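Local coordinates for CLIP-associating protein 2 (Mus musculus, PDB 3WOZ) that probably regulates microtubule dynamics, this segment being its third TOG domain, a HEAT-repeat module of a family that binds tubulin, at residues K107-K110 with A111-T115; L202-P205 with E206-L210. All coordinates share one frame; numbering follows the deposited sequence.

In the fold
The chain, mostly helix and without strands, is a row of antiparallel helices of the HEAT-repeat kind found in TOG domains. Contact 1 comes first along the chain. It lies in the middle of helix 102-118, with its centre about 9 Å from the centre of the chain and helices 60-77, 85-96 and 141-155 around it. Contact 2 follows much later, at the junction where helix 186-202 ends and helix 204-212 begins, about 24 Å from the centre of the chain. The two centres are about 29 Å apart and the nearest atoms about 16 Å, so they do not touch. Contact 1 lies within a central helix; contact 2 joins two helices near the C-terminal end.

Contact 1 (K107-K110 with A111-T115); sequences KVQK and ALDIT
The amide of Gln109 and the carboxylate of Asp113 meet one turn apart, their planes 32° from each other. Gln109 NE2 donates to Asp113 OD1 over 3.0 Å. It reaches OD1 from above the carboxylate plane, and OD1 lies slightly out of the amide plane. The bond is bent, with an N-H...O angle of 145°. Gln109 CG stands beside its own carbonyl carbon, and a bend at chi2 (58°) swings the amide along the helix to Asp113. Leu112 also lies near the amide, its CB 4.0 Å from Gln109 NE2. OD1 has a second partner, Arg116, in a salt bridge that probably favours the charged carboxylate. An alanine in place of Asp113 would probably leave Gln109 NE2 without this acceptor, its amide freer to turn, and Arg116 without its countercharge.

The Lys110 chain also bends at chi2 and passes Ile114, with the aliphatic Lys110 CE 3.8 Å from Ile114 CD1 and NZ near the same methyl. On the buried side, Thr115 OG1 donates to Ala111 O over 2.8 Å. Thr115 N reaches the same oxygen from the other face of its plane, at 2.9 Å. Val108 and Leu112 touch loosely, CG1 to CD1 at 4.4 Å. Leu112 also packs on Leu92 and Tyr150, and Val108 on Leu67. Backbone bonds such as Leu112 N to Val108 O, 2.8 Å, run through the whole segment. This is the i to i+4 pattern of an alpha helix, here an amphipathic helix of a HEAT-repeat TOG domain.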
ATOM      1  N   LYS A 107      12.864  -4.592  -0.938  1.00 35.39           N
ATOM      2  CA  LYS A 107      12.708  -3.330  -1.657  1.00 35.15           C
ATOM      3  C   LYS A 107      11.248  -2.862  -1.701  1.00 34.65           C
ATOM      4  O   LYS A 107      10.983  -1.666  -1.680  1.00 34.21           O
ATOM      5  CB  LYS A 107      13.267  -3.453  -3.077  1.00 35.23           C
ATOM      6  CG  LYS A 107      14.784  -3.666  -3.156  1.00 36.45           C
ATOM      7  CD  LYS A 107      15.186  -4.069  -4.577  1.00 38.01           C
ATOM      8  CE  LYS A 107      16.681  -3.873  -4.844  1.00 39.41           C
ATOM      9  NZ  LYS A 107      17.554  -4.720  -3.979  1.00 40.49           N
ATOM     10  N   VAL A 108      10.319  -3.814  -1.781  1.00 34.31           N
ATOM     11  CA  VAL A 108       8.887  -3.523  -1.737  1.00 34.29           C
ATOM     12  C   VAL A 108       8.527  -3.056  -0.333  1.00 34.25           C
ATOM     13  O   VAL A 108       7.853  -2.038  -0.166  1.00 34.13           O
ATOM     14  CB  VAL A 108       8.021  -4.755  -2.114  1.00 34.12           C
ATOM     15  CG1 VAL A 108       6.535  -4.399  -2.073  1.00 34.27           C
ATOM     16  CG2 VAL A 108       8.396  -5.284  -3.485  1.00 33.84           C
ATOM     17  N   GLN A 109       8.995  -3.792   0.675  1.00 34.27           N
ATOM     18  CA  GLN A 109       8.762  -3.414   2.069  1.00 34.43           C
ATOM     19  C   GLN A 109       9.282  -2.005   2.361  1.00 34.59           C
ATOM     20  O   GLN A 109       8.601  -1.208   3.010  1.00 34.86           O
ATOM     21  CB  GLN A 109       9.372  -4.433   3.039  1.00 34.37           C
ATOM     22  CG  GLN A 109       8.962  -4.221   4.499  1.00 34.16           C
ATOM     23  CD  GLN A 109       7.451  -4.266   4.687  1.00 34.12           C
ATOM     24  OE1 GLN A 109       6.833  -5.325   4.581  1.00 34.55           O
ATOM     25  NE2 GLN A 109       6.850  -3.113   4.955  1.00 33.75           N
ATOM     26  N   LYS A 110      10.476  -1.704   1.853  1.00 34.80           N
ATOM     27  CA  LYS A 110      11.086  -0.391   2.019  1.00 34.88           C
ATOM     28  C   LYS A 110      10.220   0.701   1.389  1.00 34.64           C
ATOM     29  O   LYS A 110       9.962   1.729   2.017  1.00 34.63           O
ATOM     30  CB  LYS A 110      12.503  -0.372   1.428  1.00 34.98           C
ATOM     31  CG  LYS A 110      13.164   1.009   1.370  1.00 35.98           C
ATOM     32  CD  LYS A 110      13.458   1.555   2.761  1.00 38.21           C
ATOM     33  CE  LYS A 110      14.275   2.834   2.698  1.00 39.60           C
ATOM     34  NZ  LYS A 110      14.308   3.496   4.035  1.00 42.16           N
ATOM     35  N   ALA A 111       9.786   0.471   0.151  1.00 34.32           N
ATOM     36  CA  ALA A 111       8.881   1.391  -0.536  1.00 34.16           C
ATOM     37  C   ALA A 111       7.570   1.592   0.233  1.00 33.88           C
ATOM     38  O   ALA A 111       7.064   2.713   0.319  1.00 33.85           O
ATOM     39  CB  ALA A 111       8.610   0.914  -1.951  1.00 34.00           C
ATOM     40  N   LEU A 112       7.029   0.507   0.788  1.00 33.74           N
ATOM     41  CA  LEU A 112       5.835   0.579   1.629  1.00 33.86           C
ATOM     42  C   LEU A 112       6.071   1.418   2.882  1.00 34.23           C
ATOM     43  O   LEU A 112       5.207   2.206   3.267  1.00 34.09           O
ATOM     44  CB  LEU A 112       5.354  -0.818   2.041  1.00 33.62           C
ATOM     45  CG  LEU A 112       4.573  -1.674   1.044  1.00 33.53           C
ATOM     46  CD1 LEU A 112       4.474  -3.105   1.564  1.00 32.96           C
ATOM     47  CD2 LEU A 112       3.174  -1.091   0.776  1.00 33.66           C
ATOM     48  N   ASP A 113       7.234   1.235   3.515  1.00 34.49           N
ATOM     49  CA  ASP A 113       7.570   1.965   4.738  1.00 35.07           C
ATOM     50  C   ASP A 113       7.686   3.463   4.458  1.00 35.29           C
ATOM     51  O   ASP A 113       7.198   4.285   5.236  1.00 35.29           O
ATOM     52  CB  ASP A 113       8.879   1.446   5.355  1.00 35.45           C
ATOM     53  CG  ASP A 113       8.761   0.031   5.906  1.00 36.32           C
ATOM     54  OD1 ASP A 113       7.638  -0.492   6.093  1.00 36.57           O
ATOM     55  OD2 ASP A 113       9.819  -0.566   6.168  1.00 39.10           O
ATOM     56  N   ILE A 114       8.334   3.801   3.344  1.00 35.42           N
ATOM     57  CA  ILE A 114       8.465   5.185   2.892  1.00 35.77           C
ATOM     58  C   ILE A 114       7.078   5.787   2.638  1.00 35.80           C
ATOM     59  O   ILE A 114       6.769   6.865   3.138  1.00 35.64           O
ATOM     60  CB  ILE A 114       9.354   5.285   1.614  1.00 35.91           C
ATOM     61  CG1 ILE A 114      10.772   4.763   1.886  1.00 36.05           C
ATOM     62  CG2 ILE A 114       9.392   6.711   1.064  1.00 36.30           C
ATOM     63  CD1 ILE A 114      11.513   5.473   2.989  1.00 37.47           C
ATOM     64  N   THR A 115       6.251   5.073   1.875  1.00 35.93           N
ATOM     65  CA  THR A 115       4.864   5.479   1.617  1.00 36.23           C
ATOM     66  C   THR A 115       4.129   5.778   2.916  1.00 36.63           C
ATOM     67  O   THR A 115       3.526   6.835   3.059  1.00 36.98           O
ATOM     68  CB  THR A 115       4.090   4.388   0.841  1.00 35.77           C
ATOM     69  OG1 THR A 115       4.779   4.100  -0.377  1.00 36.44           O
ATOM     70  CG2 THR A 115       2.659   4.843   0.512  1.00 35.79           C
TER

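Contact 2 (L202-P205 with E206-L210); sequences LNTP and EFTML
Thr204 O is gripped by two donors of Thr208. This is the first turn of helix 204-212, N-capped by Asn203. The hydroxyl OG1 of Thr208 donates to Thr204 O over 2.7 Å, from well above the carbonyl plane. The amide N of Thr208 donates over 2.8 Å, at a C=O...N angle of 169°. Thr208 OG1 sits beside its own backbone N (chi1 -45°), which turns the hydroxyl back to the preceding turn.

Asn203 is also the first residue to leave helical geometry after helix 186-202. Its side chain OD1 accepts from Glu206 N over 3.2 Å, with the donor above the amide plane. Its backbone O takes the amide of Phe207 at 3.0 Å. Asn203 ND2 is bonded to Pro160 O, which fixes the turn of the amide. Glu206 OE1 accepts from Asn165 N, tying the first turn to the same loop region.

Thr204 and Thr208 lie side by side and point the same way, with Thr204 CG2 3.9 Å from Thr208 OG1. Thr204 OG1 is hydrogen-bonded to Phe200 O, in the preceding helix. Pro205 fits the first turn, where its missing N-H costs no helical bond. Its carbonyl oxygen accepts from the backbone N of Met209, which is present as selenomethionine. The ring of Phe207 turns inward to Phe163, Leu196 and Leu199. The aliphatic start of Glu206 packs on the Asn203 amide, with Glu206 CB 3.4 Å from Asn203 CG.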
ATOM      1  N   LEU A 202      -7.044   1.679  19.206  1.00 62.60           N
ATOM      2  CA  LEU A 202      -6.906   3.015  18.631  1.00 62.71           C
ATOM      3  C   LEU A 202      -8.102   3.901  18.975  1.00 63.01           C
ATOM      4  O   LEU A 202      -7.935   5.022  19.459  1.00 63.20           O
ATOM      5  CB  LEU A 202      -6.724   2.944  17.109  1.00 62.48           C
ATOM      6  CG  LEU A 202      -6.754   4.271  16.345  1.00 62.03           C
ATOM      7  CD1 LEU A 202      -5.495   5.091  16.601  1.00 61.91           C
ATOM      8  CD2 LEU A 202      -6.943   4.031  14.863  1.00 61.86           C
ATOM      9  N   ASN A 203      -9.302   3.391  18.715  1.00 63.28           N
ATOM     10  CA  ASN A 203     -10.534   4.123  18.986  1.00 63.55           C
ATOM     11  C   ASN A 203     -11.615   3.172  19.494  1.00 63.85           C
ATOM     12  O   ASN A 203     -12.454   2.696  18.726  1.00 63.71           O
ATOM     13  CB  ASN A 203     -11.001   4.867  17.730  1.00 63.41           C
ATOM     14  CG  ASN A 203     -12.034   5.939  18.031  1.00 63.18           C
ATOM     15  OD1 ASN A 203     -12.809   5.831  18.982  1.00 63.24           O
ATOM     16  ND2 ASN A 203     -12.058   6.976  17.207  1.00 62.52           N
ATOM     17  N   THR A 204     -11.571   2.897  20.796  1.00 64.32           N
ATOM     18  CA  THR A 204     -12.495   1.961  21.438  1.00 64.74           C
ATOM     19  C   THR A 204     -13.978   2.298  21.184  1.00 65.17           C
ATOM     20  O   THR A 204     -14.692   1.472  20.611  1.00 65.13           O
ATOM     21  CB  THR A 204     -12.190   1.803  22.954  1.00 64.69           C
ATOM     22  OG1 THR A 204     -10.812   1.451  23.134  1.00 64.68           O
ATOM     23  CG2 THR A 204     -13.069   0.727  23.581  1.00 64.64           C
ATOM     24  N   PRO A 205     -14.439   3.507  21.584  1.00 65.60           N
ATOM     25  CA  PRO A 205     -15.862   3.828  21.415  1.00 65.97           C
ATOM     26  C   PRO A 205     -16.362   3.686  19.976  1.00 66.35           C
ATOM     27  O   PRO A 205     -17.413   3.083  19.755  1.00 66.37           O
ATOM     28  CB  PRO A 205     -15.949   5.286  21.879  1.00 65.95           C
ATOM     29  CG  PRO A 205     -14.842   5.428  22.850  1.00 65.84           C
ATOM     30  CD  PRO A 205     -13.725   4.606  22.265  1.00 65.69           C
ATOM     31  N   GLU A 206     -15.605   4.209  19.013  1.00 66.80           N
ATOM     32  CA  GLU A 206     -15.990   4.129  17.603  1.00 67.24           C
ATOM     33  C   GLU A 206     -15.961   2.694  17.073  1.00 67.70           C
ATOM     34  O   GLU A 206     -16.714   2.353  16.160  1.00 67.72           O
ATOM     35  CB  GLU A 206     -15.107   5.043  16.747  1.00 67.03           C
ATOM     36  CG  GLU A 206     -15.640   5.328  15.345  1.00 66.80           C
ATOM     37  CD  GLU A 206     -16.738   6.392  15.301  1.00 66.32           C
ATOM     38  OE1 GLU A 206     -17.276   6.632  14.201  1.00 65.18           O
ATOM     39  OE2 GLU A 206     -17.062   6.992  16.350  1.00 66.30           O
ATOM     40  N   PHE A 207     -15.095   1.861  17.650  1.00 68.33           N
ATOM     41  CA  PHE A 207     -15.034   0.445  17.285  1.00 68.96           C
ATOM     42  C   PHE A 207     -16.170  -0.351  17.923  1.00 69.46           C
ATOM     43  O   PHE A 207     -16.655  -1.320  17.337  1.00 69.40           O
ATOM     44  CB  PHE A 207     -13.686  -0.177  17.663  1.00 68.84           C
ATOM     45  CG  PHE A 207     -13.441  -1.515  17.019  1.00 68.79           C
ATOM     46  CD1 PHE A 207     -13.796  -2.693  17.668  1.00 68.62           C
ATOM     47  CD2 PHE A 207     -12.865  -1.596  15.756  1.00 68.64           C
ATOM     48  CE1 PHE A 207     -13.577  -3.927  17.071  1.00 68.46           C
ATOM     49  CE2 PHE A 207     -12.644  -2.828  15.151  1.00 68.56           C
ATOM     50  CZ  PHE A 207     -13.001  -3.996  15.811  1.00 68.58           C
ATOM     51  N   THR A 208     -16.575   0.052  19.126  1.00 70.20           N
ATOM     52  CA  THR A 208     -17.710  -0.565  19.814  1.00 71.02           C
ATOM     53  C   THR A 208     -18.999  -0.309  19.028  1.00 71.51           C
ATOM     54  O   THR A 208     -19.840  -1.200  18.888  1.00 71.62           O
ATOM     55  CB  THR A 208     -17.843  -0.051  21.266  1.00 71.04           C
ATOM     56  OG1 THR A 208     -16.553  -0.039  21.891  1.00 71.21           O
ATOM     57  CG2 THR A 208     -18.781  -0.942  22.082  1.00 71.18           C
HETATM   58  N   MSE A 209     -19.124   0.910  18.502  1.00 72.17           N
HETATM   59  CA  MSE A 209     -20.250   1.317  17.666  1.00 72.95           C
HETATM   60  C   MSE A 209     -20.272   0.505  16.368  1.00 72.80           C
HETATM   61  O   MSE A 209     -21.335   0.075  15.910  1.00 72.83           O
HETATM   62  CB  MSE A 209     -20.140   2.811  17.355  1.00 73.38           C
HETATM   63  CG  MSE A 209     -21.434   3.597  17.499  1.00 75.91           C
HETATM   64 SE   MSE A 209     -21.120   5.529  17.398  1.00 82.46          SE
HETATM   65  CE  MSE A 209     -20.900   5.697  15.467  1.00 80.42           C
ATOM     66  N   LEU A 210     -19.084   0.305  15.791  1.00 72.68           N
ATOM     67  CA  LEU A 210     -18.881  -0.514  14.592  1.00 72.48           C
ATOM     68  C   LEU A 210     -19.406  -1.940  14.801  1.00 72.41           C
ATOM     69  O   LEU A 210     -20.208  -2.431  14.008  1.00 72.27           O
ATOM     70  CB  LEU A 210     -17.383  -0.536  14.235  1.00 72.50           C
ATOM     71  CG  LEU A 210     -16.752  -1.030  12.917  1.00 72.32           C
ATOM     72  CD1 LEU A 210     -17.224  -2.420  12.483  1.00 72.22           C
ATOM     73  CD2 LEU A 210     -16.918  -0.033  11.780  1.00 72.56           C
TER